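Local coordinates for protein P35 antigen (Borrelia burgdorferi, PDB 4ALY) that is an outer surface lipoprotein of the Lyme disease agent, critical to ensure infection after a tick bite, by a molecular activity that remains unclear, at residues E98-S111 / H122-Y136. Residues are numbered along the deposited sequence; the frame is centred on the assembly and turned at random.
Sequences EPNDQFGMRAEIFS and HFDSHEYTEERRMLY
The carboxylate of Glu-98 is shared between two side chains of helix 129-136. Its OE1 takes the hydroxyl of Tyr-136 (OH to OE1, 2.6 Å) nearly along the C-O axis, with carboxylate and ring almost perpendicular, while OE2 forms a salt bridge with NH1 of Arg-132, 3.0 Å away and above the carboxylate plane. The Arg-132 guanidinium is also held at its edge by Phe-123 O, which NE and NH2 both grip. Gln-102 NE2 lies over one guanidinium face, the planes 19° apart; this is stacking, since both groups are donors. With CG opposite the carbonyl carbon (chi1 -58°) and the chain extended, Gln-102 also gives NE2 to Asp-124 O at 3.2 Å in a nearly straight bond; its OE1 is buried without a polar partner. Asp-124 turns OD2, through its anti lone pair, to NE of Arg-106, a second salt bridge at 3.2 Å. The buried Phe-110 ring receives the edge of Phe-123 on one face, while Phe-110 CZ meets Leu-135 CD2 at 3.8 Å. Phe-103 points its edge at the face of Tyr-136, the planes 89° apart. One T-shaped pair and one salt bridge thus tie segment 98-111 to the 122-125 turn, and one of each to helix 129-136, within the largely helical fold of this Borrelia CRASP-1-related family.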
ATOM      1  N   GLU A  98     -16.354  -4.283  -5.408  1.00 13.63           N
ATOM      2  CA  GLU A  98     -16.492  -3.170  -4.477  1.00 14.25           C
ATOM      3  C   GLU A  98     -17.860  -2.690  -4.817  1.00 13.84           C
ATOM      4  O   GLU A  98     -18.337  -2.966  -5.920  1.00 14.39           O
ATOM      5  CB  GLU A  98     -15.418  -2.055  -4.788  1.00 15.40           C
ATOM      6  CG  GLU A  98     -15.599  -1.295  -6.118  1.00 17.42           C
ATOM      7  CD  GLU A  98     -14.333  -0.558  -6.611  1.00 19.25           C
ATOM      8  OE1 GLU A  98     -13.685   0.256  -5.873  1.00 19.47           O
ATOM      9  OE2 GLU A  98     -13.986  -0.791  -7.779  1.00 19.39           O
ATOM     10  N   PRO A  99     -18.474  -1.925  -3.936  1.00 14.05           N
ATOM     11  CA  PRO A  99     -19.758  -1.284  -4.138  1.00 14.44           C
ATOM     12  C   PRO A  99     -19.624  -0.121  -5.129  1.00 14.53           C
ATOM     13  O   PRO A  99     -18.496   0.276  -5.410  1.00 13.24           O
ATOM     14  CB  PRO A  99     -20.004  -0.647  -2.785  1.00 14.21           C
ATOM     15  CG  PRO A  99     -19.145  -1.407  -1.855  1.00 14.77           C
ATOM     16  CD  PRO A  99     -17.911  -1.502  -2.651  1.00 14.29           C
ATOM     17  N   ASN A 100     -20.739   0.422  -5.625  1.00 15.13           N
ATOM     18  CA  ASN A 100     -20.669   1.578  -6.527  1.00 17.38           C
ATOM     19  C   ASN A 100     -20.115   2.728  -5.730  1.00 16.43           C
ATOM     20  O   ASN A 100     -19.478   3.580  -6.280  1.00 15.99           O
ATOM     21  CB  ASN A 100     -22.057   2.039  -7.030  1.00 19.29           C
ATOM     22  CG  ASN A 100     -22.751   0.971  -7.867  1.00 22.86           C
ATOM     23  OD1 ASN A 100     -22.081   0.200  -8.554  1.00 22.96           O
ATOM     24  ND2 ASN A 100     -24.124   0.910  -7.803  1.00 21.96           N
ATOM     25  N   ASP A 101     -20.421   2.757  -4.435  1.00 16.57           N
ATOM     26  CA  ASP A 101     -19.942   3.816  -3.600  1.00 17.08           C
ATOM     27  C   ASP A 101     -18.451   3.643  -3.152  1.00 15.93           C
ATOM     28  O   ASP A 101     -17.962   4.417  -2.343  1.00 15.90           O
ATOM     29  CB  ASP A 101     -20.933   4.142  -2.480  1.00 16.54           C
ATOM     30  CG  ASP A 101     -20.750   3.282  -1.201  1.00 18.76           C
ATOM     31  OD1 ASP A 101     -20.066   2.218  -1.194  1.00 17.05           O
ATOM     32  OD2 ASP A 101     -21.390   3.690  -0.188  1.00 20.08           O
ATOM     33  N   GLN A 102     -17.736   2.679  -3.733  1.00 14.52           N
ATOM     34  CA  GLN A 102     -16.296   2.467  -3.427  1.00 14.11           C
ATOM     35  C   GLN A 102     -15.998   2.527  -1.945  1.00 16.47           C
ATOM     36  O   GLN A 102     -15.069   3.239  -1.461  1.00 17.80           O
ATOM     37  CB  GLN A 102     -15.440   3.401  -4.279  1.00 12.43           C
ATOM     38  CG  GLN A 102     -15.761   3.120  -5.728  1.00 11.43           C
ATOM     39  CD  GLN A 102     -15.155   4.089  -6.701  1.00 11.78           C
ATOM     40  OE1 GLN A 102     -14.595   5.141  -6.331  1.00 12.15           O
ATOM     41  NE2 GLN A 102     -15.193   3.703  -7.973  1.00 11.46           N
ATOM     42  N   PHE A 103     -16.801   1.766  -1.198  1.00 17.33           N
ATOM     43  CA  PHE A 103     -16.654   1.642   0.243  1.00 16.54           C
ATOM     44  C   PHE A 103     -16.802   2.983   0.902  1.00 17.84           C
ATOM     45  O   PHE A 103     -16.157   3.270   1.949  1.00 19.34           O
ATOM     46  CB  PHE A 103     -15.359   0.932   0.627  1.00 16.41           C
ATOM     47  CG  PHE A 103     -15.385  -0.535   0.305  1.00 16.57           C
ATOM     48  CD1 PHE A 103     -16.307  -1.363   0.929  1.00 16.84           C
ATOM     49  CD2 PHE A 103     -14.499  -1.097  -0.571  1.00 16.80           C
ATOM     50  CE1 PHE A 103     -16.365  -2.718   0.650  1.00 17.00           C
ATOM     51  CE2 PHE A 103     -14.548  -2.483  -0.865  1.00 17.37           C
ATOM     52  CZ  PHE A 103     -15.504  -3.285  -0.246  1.00 16.97           C
ATOM     53  N   GLY A 104     -17.743   3.769   0.362  1.00 17.65           N
ATOM     54  CA  GLY A 104     -18.100   5.062   0.974  1.00 16.86           C
ATOM     55  C   GLY A 104     -17.147   6.170   0.517  1.00 18.11           C
ATOM     56  O   GLY A 104     -17.409   7.352   0.727  1.00 19.39           O
ATOM     57  N   MET A 105     -16.061   5.798  -0.145  1.00 17.66           N
ATOM     58  CA  MET A 105     -15.029   6.733  -0.426  1.00 18.84           C
ATOM     59  C   MET A 105     -15.206   7.510  -1.731  1.00 18.07           C
ATOM     60  O   MET A 105     -14.506   8.474  -1.996  1.00 16.39           O
ATOM     61  CB  MET A 105     -13.696   6.005  -0.424  1.00 19.94           C
ATOM     62  CG  MET A 105     -13.209   5.726   0.974  1.00 20.75           C
ATOM     63  SD  MET A 105     -11.705   4.697   0.974  1.00 23.74           S
ATOM     64  CE  MET A 105     -10.656   6.095   1.152  1.00 18.52           C
ATOM     65  N   ARG A 106     -16.127   7.095  -2.556  1.00 18.21           N
ATOM     66  CA  ARG A 106     -16.170   7.695  -3.858  1.00 20.68           C
ATOM     67  C   ARG A 106     -16.701   9.148  -3.874  1.00 21.52           C
ATOM     68  O   ARG A 106     -16.109   9.974  -4.565  1.00 23.18           O
ATOM     69  CB  ARG A 106     -16.992   6.840  -4.781  1.00 21.50           C
ATOM     70  CG  ARG A 106     -17.449   7.620  -5.978  1.00 23.46           C
ATOM     71  CD  ARG A 106     -18.495   6.808  -6.705  1.00 26.62           C
ATOM     72  NE  ARG A 106     -18.268   6.871  -8.121  1.00 30.09           N
ATOM     73  CZ  ARG A 106     -18.418   5.846  -8.953  1.00 35.35           C
ATOM     74  NH1 ARG A 106     -18.838   4.630  -8.530  1.00 29.80           N
ATOM     75  NH2 ARG A 106     -18.113   6.056 -10.229  1.00 35.72           N
ATOM     76  N   ALA A 107     -17.767   9.462  -3.126  1.00 18.48           N
ATOM     77  CA  ALA A 107     -18.424  10.795  -3.275  1.00 18.76           C
ATOM     78  C   ALA A 107     -17.497  11.954  -2.941  1.00 19.04           C
ATOM     79  O   ALA A 107     -17.593  12.970  -3.594  1.00 17.91           O
ATOM     80  CB  ALA A 107     -19.720  10.898  -2.426  1.00 18.12           C
ATOM     81  N   GLU A 108     -16.618  11.801  -1.914  1.00 19.20           N
ATOM     82  CA  GLU A 108     -15.777  12.905  -1.406  1.00 18.20           C
ATOM     83  C   GLU A 108     -14.310  12.751  -1.577  1.00 17.62           C
ATOM     84  O   GLU A 108     -13.551  13.717  -1.285  1.00 16.69           O
ATOM     85  CB  GLU A 108     -15.920  13.109   0.091  1.00 21.29           C
ATOM     86  CG  GLU A 108     -17.309  12.978   0.654  1.00 25.37           C
ATOM     87  CD  GLU A 108     -18.211  14.083   0.235  1.00 31.16           C
ATOM     88  OE1 GLU A 108     -17.780  14.961  -0.574  1.00 37.58           O
ATOM     89  OE2 GLU A 108     -19.358  14.069   0.724  1.00 37.34           O
ATOM     90  N   ILE A 109     -13.860  11.553  -1.950  1.00 16.38           N
ATOM     91  CA  ILE A 109     -12.431  11.340  -2.132  1.00 15.19           C
ATOM     92  C   ILE A 109     -12.203  10.920  -3.559  1.00 17.41           C
ATOM     93  O   ILE A 109     -11.710  11.720  -4.371  1.00 19.50           O
ATOM     94  CB  ILE A 109     -11.886  10.306  -1.115  1.00 14.76           C
ATOM     95  CG1 ILE A 109     -12.456  10.578   0.270  1.00 12.40           C
ATOM     96  CG2 ILE A 109     -10.341  10.261  -1.099  1.00 14.54           C
ATOM     97  CD1 ILE A 109     -12.033   9.595   1.356  1.00 12.02           C
ATOM     98  N   PHE A 110     -12.569   9.680  -3.927  1.00 17.13           N
ATOM     99  CA  PHE A 110     -12.005   9.147  -5.173  1.00 16.09           C
ATOM    100  C   PHE A 110     -12.470   9.997  -6.348  1.00 16.07           C
ATOM    101  O   PHE A 110     -11.766  10.236  -7.344  1.00 13.93           O
ATOM    102  CB  PHE A 110     -12.361   7.689  -5.379  1.00 16.37           C
ATOM    103  CG  PHE A 110     -11.814   6.750  -4.336  1.00 15.88           C
ATOM    104  CD1 PHE A 110     -10.657   7.035  -3.629  1.00 16.77           C
ATOM    105  CD2 PHE A 110     -12.434   5.517  -4.120  1.00 16.23           C
ATOM    106  CE1 PHE A 110     -10.131   6.133  -2.704  1.00 16.65           C
ATOM    107  CE2 PHE A 110     -11.898   4.574  -3.226  1.00 16.81           C
ATOM    108  CZ  PHE A 110     -10.749   4.881  -2.506  1.00 16.44           C
ATOM    109  N   SER A 111     -13.660  10.535  -6.222  1.00 17.53           N
ATOM    110  CA  SER A 111     -14.110  11.350  -7.372  1.00 18.38           C
ATOM    111  C   SER A 111     -13.595  12.813  -7.311  1.00 17.52           C
ATOM    112  O   SER A 111     -13.995  13.575  -8.141  1.00 18.59           O
ATOM    113  CB  SER A 111     -15.628  11.289  -7.569  1.00 15.13           C
ATOM    114  OG  SER A 111     -16.252  12.028  -6.551  1.00 15.76           O
ATOM    115  N   HIS A 122     -10.542  11.307 -12.548  1.00 28.57           N
ATOM    116  CA  HIS A 122     -10.358  11.075 -11.108  1.00 25.18           C
ATOM    117  C   HIS A 122     -10.226   9.592 -10.788  1.00 22.96           C
ATOM    118  O   HIS A 122     -10.542   8.727 -11.598  1.00 21.81           O
ATOM    119  CB  HIS A 122     -11.547  11.645 -10.379  1.00 26.64           C
ATOM    120  CG  HIS A 122     -11.711  13.136 -10.556  1.00 31.01           C
ATOM    121  ND1 HIS A 122     -12.728  13.678 -11.258  1.00 31.54           N
ATOM    122  CD2 HIS A 122     -10.940  14.201 -10.096  1.00 32.03           C
ATOM    123  CE1 HIS A 122     -12.624  15.021 -11.234  1.00 33.69           C
ATOM    124  NE2 HIS A 122     -11.514  15.339 -10.554  1.00 34.52           N
ATOM    125  N   PHE A 123      -9.778   9.302  -9.583  1.00 22.24           N
ATOM    126  CA  PHE A 123      -9.461   7.936  -9.126  1.00 20.10           C
ATOM    127  C   PHE A 123     -10.687   7.020  -8.988  1.00 18.54           C
ATOM    128  O   PHE A 123     -10.569   5.794  -8.918  1.00 16.71           O
ATOM    129  CB  PHE A 123      -8.718   8.116  -7.815  1.00 19.91           C
ATOM    130  CG  PHE A 123      -7.974   6.908  -7.335  1.00 18.40           C
ATOM    131  CD1 PHE A 123      -6.962   6.376  -8.054  1.00 19.10           C
ATOM    132  CD2 PHE A 123      -8.281   6.357  -6.110  1.00 16.68           C
ATOM    133  CE1 PHE A 123      -6.286   5.245  -7.563  1.00 20.02           C
ATOM    134  CE2 PHE A 123      -7.619   5.274  -5.634  1.00 16.52           C
ATOM    135  CZ  PHE A 123      -6.600   4.731  -6.338  1.00 17.25           C
ATOM    136  N   ASP A 124     -11.874   7.617  -9.019  1.00 18.22           N
ATOM    137  CA  ASP A 124     -13.077   6.821  -9.040  1.00 19.80           C
ATOM    138  C   ASP A 124     -13.334   6.180 -10.398  1.00 20.72           C
ATOM    139  O   ASP A 124     -14.220   5.337 -10.503  1.00 21.78           O
ATOM    140  CB  ASP A 124     -14.312   7.606  -8.536  1.00 18.48           C
ATOM    141  CG  ASP A 124     -14.900   8.598  -9.589  1.00 18.13           C
ATOM    142  OD1 ASP A 124     -14.163   9.208 -10.384  1.00 17.02           O
ATOM    143  OD2 ASP A 124     -16.121   8.793  -9.565  1.00 17.17           O
ATOM    144  N   SER A 125     -12.576   6.527 -11.432  1.00 20.06           N
ATOM    145  CA  SER A 125     -12.956   6.021 -12.757  1.00 23.20           C
ATOM    146  C   SER A 125     -12.679   4.471 -12.981  1.00 20.93           C
ATOM    147  O   SER A 125     -11.786   3.922 -12.353  1.00 17.86           O
ATOM    148  CB  SER A 125     -12.259   6.856 -13.849  1.00 23.09           C
ATOM    149  OG  SER A 125     -12.041   5.991 -15.001  1.00 28.69           O
ATOM    150  N   HIS A 126     -13.377   3.815 -13.916  1.00 21.48           N
ATOM    151  CA  HIS A 126     -13.079   2.398 -14.273  1.00 23.75           C
ATOM    152  C   HIS A 126     -11.593   2.209 -14.579  1.00 23.47           C
ATOM    153  O   HIS A 126     -11.046   1.124 -14.516  1.00 24.08           O
ATOM    154  CB  HIS A 126     -13.952   1.947 -15.437  1.00 28.08           C
ATOM    155  CG  HIS A 126     -13.815   0.467 -15.786  1.00 37.93           C
ATOM    156  ND1 HIS A 126     -12.903  -0.005 -16.700  1.00 39.37           N
ATOM    157  CD2 HIS A 126     -14.522  -0.662 -15.321  1.00 41.79           C
ATOM    158  CE1 HIS A 126     -13.022  -1.347 -16.800  1.00 38.82           C
ATOM    159  NE2 HIS A 126     -14.006  -1.751 -15.951  1.00 42.09           N
ATOM    160  N   GLU A 127     -10.887   3.290 -14.860  1.00 21.31           N
ATOM    161  CA  GLU A 127      -9.516   3.150 -15.279  1.00 19.84           C
ATOM    162  C   GLU A 127      -8.612   2.841 -14.093  1.00 18.30           C
ATOM    163  O   GLU A 127      -7.509   2.407 -14.276  1.00 17.91           O
ATOM    164  CB  GLU A 127      -9.080   4.437 -16.017  1.00 19.64           C
ATOM    165  CG  GLU A 127      -7.599   4.501 -16.334  1.00 22.13           C
ATOM    166  CD  GLU A 127      -7.093   5.801 -16.970  1.00 25.66           C
ATOM    167  OE1 GLU A 127      -7.887   6.593 -17.541  1.00 29.06           O
ATOM    168  OE2 GLU A 127      -5.848   6.040 -16.927  1.00 28.69           O
ATOM    169  N   TYR A 128      -9.091   3.091 -12.885  1.00 18.45           N
ATOM    170  CA  TYR A 128      -8.321   2.911 -11.662  1.00 18.59           C
ATOM    171  C   TYR A 128      -8.880   1.796 -10.790  1.00 19.35           C
ATOM    172  O   TYR A 128      -8.574   1.716  -9.608  1.00 18.26           O
ATOM    173  CB  TYR A 128      -8.252   4.234 -10.911  1.00 18.25           C
ATOM    174  CG  TYR A 128      -7.483   5.220 -11.723  1.00 18.09           C
ATOM    175  CD1 TYR A 128      -6.115   5.120 -11.818  1.00 18.53           C
ATOM    176  CD2 TYR A 128      -8.132   6.221 -12.450  1.00 18.24           C
ATOM    177  CE1 TYR A 128      -5.378   5.980 -12.616  1.00 20.69           C
ATOM    178  CE2 TYR A 128      -7.409   7.098 -13.232  1.00 19.71           C
ATOM    179  CZ  TYR A 128      -6.030   6.965 -13.323  1.00 21.43           C
ATOM    180  OH  TYR A 128      -5.263   7.837 -14.089  1.00 26.68           O
ATOM    181  N   THR A 129      -9.716   0.940 -11.381  1.00 20.49           N
ATOM    182  CA  THR A 129     -10.174  -0.280 -10.707  1.00 22.16           C
ATOM    183  C   THR A 129      -9.036  -1.026  -9.984  1.00 21.75           C
ATOM    184  O   THR A 129      -9.093  -1.214  -8.737  1.00 18.81           O
ATOM    185  CB  THR A 129     -10.864  -1.238 -11.711  1.00 23.06           C
ATOM    186  OG1 THR A 129     -11.874  -0.519 -12.422  1.00 21.01           O
ATOM    187  CG2 THR A 129     -11.482  -2.424 -10.987  1.00 20.04           C
ATOM    188  N   GLU A 130      -8.011  -1.418 -10.755  1.00 21.96           N
ATOM    189  CA  GLU A 130      -6.825  -2.083 -10.180  1.00 23.93           C
ATOM    190  C   GLU A 130      -6.169  -1.369  -8.984  1.00 22.00           C
ATOM    191  O   GLU A 130      -5.925  -1.982  -7.924  1.00 20.51           O
ATOM    192  CB  GLU A 130      -5.776  -2.337 -11.216  1.00 29.46           C
ATOM    193  CG  GLU A 130      -5.476  -3.803 -11.427  1.00 40.26           C
ATOM    194  CD  GLU A 130      -3.972  -4.080 -11.329  1.00 48.14           C
ATOM    195  OE1 GLU A 130      -3.208  -3.105 -11.145  1.00 56.07           O
ATOM    196  OE2 GLU A 130      -3.537  -5.260 -11.404  1.00 49.06           O
ATOM    197  N   GLU A 131      -5.893  -0.086  -9.150  1.00 18.90           N
ATOM    198  CA  GLU A 131      -5.246   0.713  -8.138  1.00 17.20           C
ATOM    199  C   GLU A 131      -6.137   0.888  -6.887  1.00 15.65           C
ATOM    200  O   GLU A 131      -5.715   0.778  -5.731  1.00 15.23           O
ATOM    201  CB  GLU A 131      -4.941   2.067  -8.740  1.00 19.02           C
ATOM    202  CG  GLU A 131      -3.792   2.028  -9.693  1.00 19.80           C
ATOM    203  CD  GLU A 131      -4.226   1.846 -11.130  1.00 22.84           C
ATOM    204  OE1 GLU A 131      -5.396   1.470 -11.447  1.00 24.64           O
ATOM    205  OE2 GLU A 131      -3.343   2.082 -11.969  1.00 24.86           O
ATOM    206  N   ARG A 132      -7.396   1.097  -7.112  1.00 14.60           N
ATOM    207  CA  ARG A 132      -8.293   1.044  -6.009  1.00 14.73           C
ATOM    208  C   ARG A 132      -8.185  -0.303  -5.195  1.00 13.63           C
ATOM    209  O   ARG A 132      -8.033  -0.288  -3.962  1.00 13.78           O
ATOM    210  CB  ARG A 132      -9.666   1.282  -6.523  1.00 15.10           C
ATOM    211  CG  ARG A 132     -10.201   2.640  -6.266  1.00 18.42           C
ATOM    212  CD  ARG A 132     -11.707   2.577  -6.550  1.00 18.54           C
ATOM    213  NE  ARG A 132     -11.647   3.195  -7.825  1.00 25.25           N
ATOM    214  CZ  ARG A 132     -12.190   2.798  -8.961  1.00 20.81           C
ATOM    215  NH1 ARG A 132     -13.017   1.757  -9.046  1.00 17.60           N
ATOM    216  NH2 ARG A 132     -11.939   3.595  -9.985  1.00 19.51           N
ATOM    217  N   ARG A 133      -8.270  -1.436  -5.882  1.00 13.49           N
ATOM    218  CA  ARG A 133      -8.135  -2.787  -5.309  1.00 13.87           C
ATOM    219  C   ARG A 133      -6.834  -2.926  -4.467  1.00 15.85           C
ATOM    220  O   ARG A 133      -6.865  -3.365  -3.252  1.00 17.01           O
ATOM    221  CB  ARG A 133      -8.242  -3.875  -6.420  1.00 13.36           C
ATOM    222  CG  ARG A 133      -8.568  -5.307  -5.883  1.00 13.49           C
ATOM    223  CD  ARG A 133      -7.326  -5.977  -5.257  1.00 12.13           C
ATOM    224  NE  ARG A 133      -6.200  -5.944  -6.175  1.00 11.90           N
ATOM    225  CZ  ARG A 133      -4.948  -6.072  -5.777  1.00 12.12           C
ATOM    226  NH1 ARG A 133      -4.723  -6.187  -4.491  1.00 12.50           N
ATOM    227  NH2 ARG A 133      -3.931  -6.054  -6.628  1.00 11.51           N
ATOM    228  N   MET A 134      -5.710  -2.469  -5.034  1.00 18.04           N
ATOM    229  CA  MET A 134      -4.388  -2.526  -4.328  1.00 18.80           C
ATOM    230  C   MET A 134      -4.495  -1.664  -3.075  1.00 19.40           C
ATOM    231  O   MET A 134      -4.048  -2.030  -2.024  1.00 21.04           O
ATOM    232  CB  MET A 134      -3.269  -2.046  -5.237  1.00 21.45           C
ATOM    233  CG  MET A 134      -2.361  -3.139  -5.784  1.00 24.76           C
ATOM    234  SD  MET A 134      -1.617  -2.607  -7.326  1.00 36.47           S
ATOM    235  CE  MET A 134      -1.143  -4.158  -8.113  1.00 30.31           C
ATOM    236  N   LEU A 135      -5.157  -0.527  -3.159  1.00 18.69           N
ATOM    237  CA  LEU A 135      -5.320   0.247  -1.968  1.00 17.95           C
ATOM    238  C   LEU A 135      -6.112  -0.559  -0.876  1.00 18.27           C
ATOM    239  O   LEU A 135      -5.770  -0.499   0.314  1.00 16.87           O
ATOM    240  CB  LEU A 135      -6.059   1.520  -2.315  1.00 16.96           C
ATOM    241  CG  LEU A 135      -6.403   2.427  -1.147  1.00 18.74           C
ATOM    242  CD1 LEU A 135      -5.132   2.894  -0.391  1.00 16.44           C
ATOM    243  CD2 LEU A 135      -7.206   3.612  -1.747  1.00 19.46           C
ATOM    244  N   TYR A 136      -7.167  -1.290  -1.282  1.00 17.07           N
ATOM    245  CA  TYR A 136      -8.018  -1.994  -0.310  1.00 15.39           C
ATOM    246  C   TYR A 136      -7.221  -3.152   0.307  1.00 16.25           C
ATOM    247  O   TYR A 136      -7.272  -3.378   1.514  1.00 19.32           O
ATOM    248  CB  TYR A 136      -9.293  -2.544  -0.984  1.00 14.65           C
ATOM    249  CG  TYR A 136     -10.197  -1.549  -1.692  1.00 13.83           C
ATOM    250  CD1 TYR A 136     -10.355  -0.236  -1.228  1.00 13.98           C
ATOM    251  CD2 TYR A 136     -10.899  -1.919  -2.835  1.00 13.86           C
ATOM    252  CE1 TYR A 136     -11.212   0.660  -1.853  1.00 12.61           C
ATOM    253  CE2 TYR A 136     -11.717  -1.024  -3.504  1.00 13.54           C
ATOM    254  CZ  TYR A 136     -11.894   0.273  -2.978  1.00 13.59           C
ATOM    255  OH  TYR A 136     -12.745   1.182  -3.616  1.00 13.12           O
TER
HETATM  256  O   HOH W   1     -11.607  -2.086  -7.338  1.00 12.46           O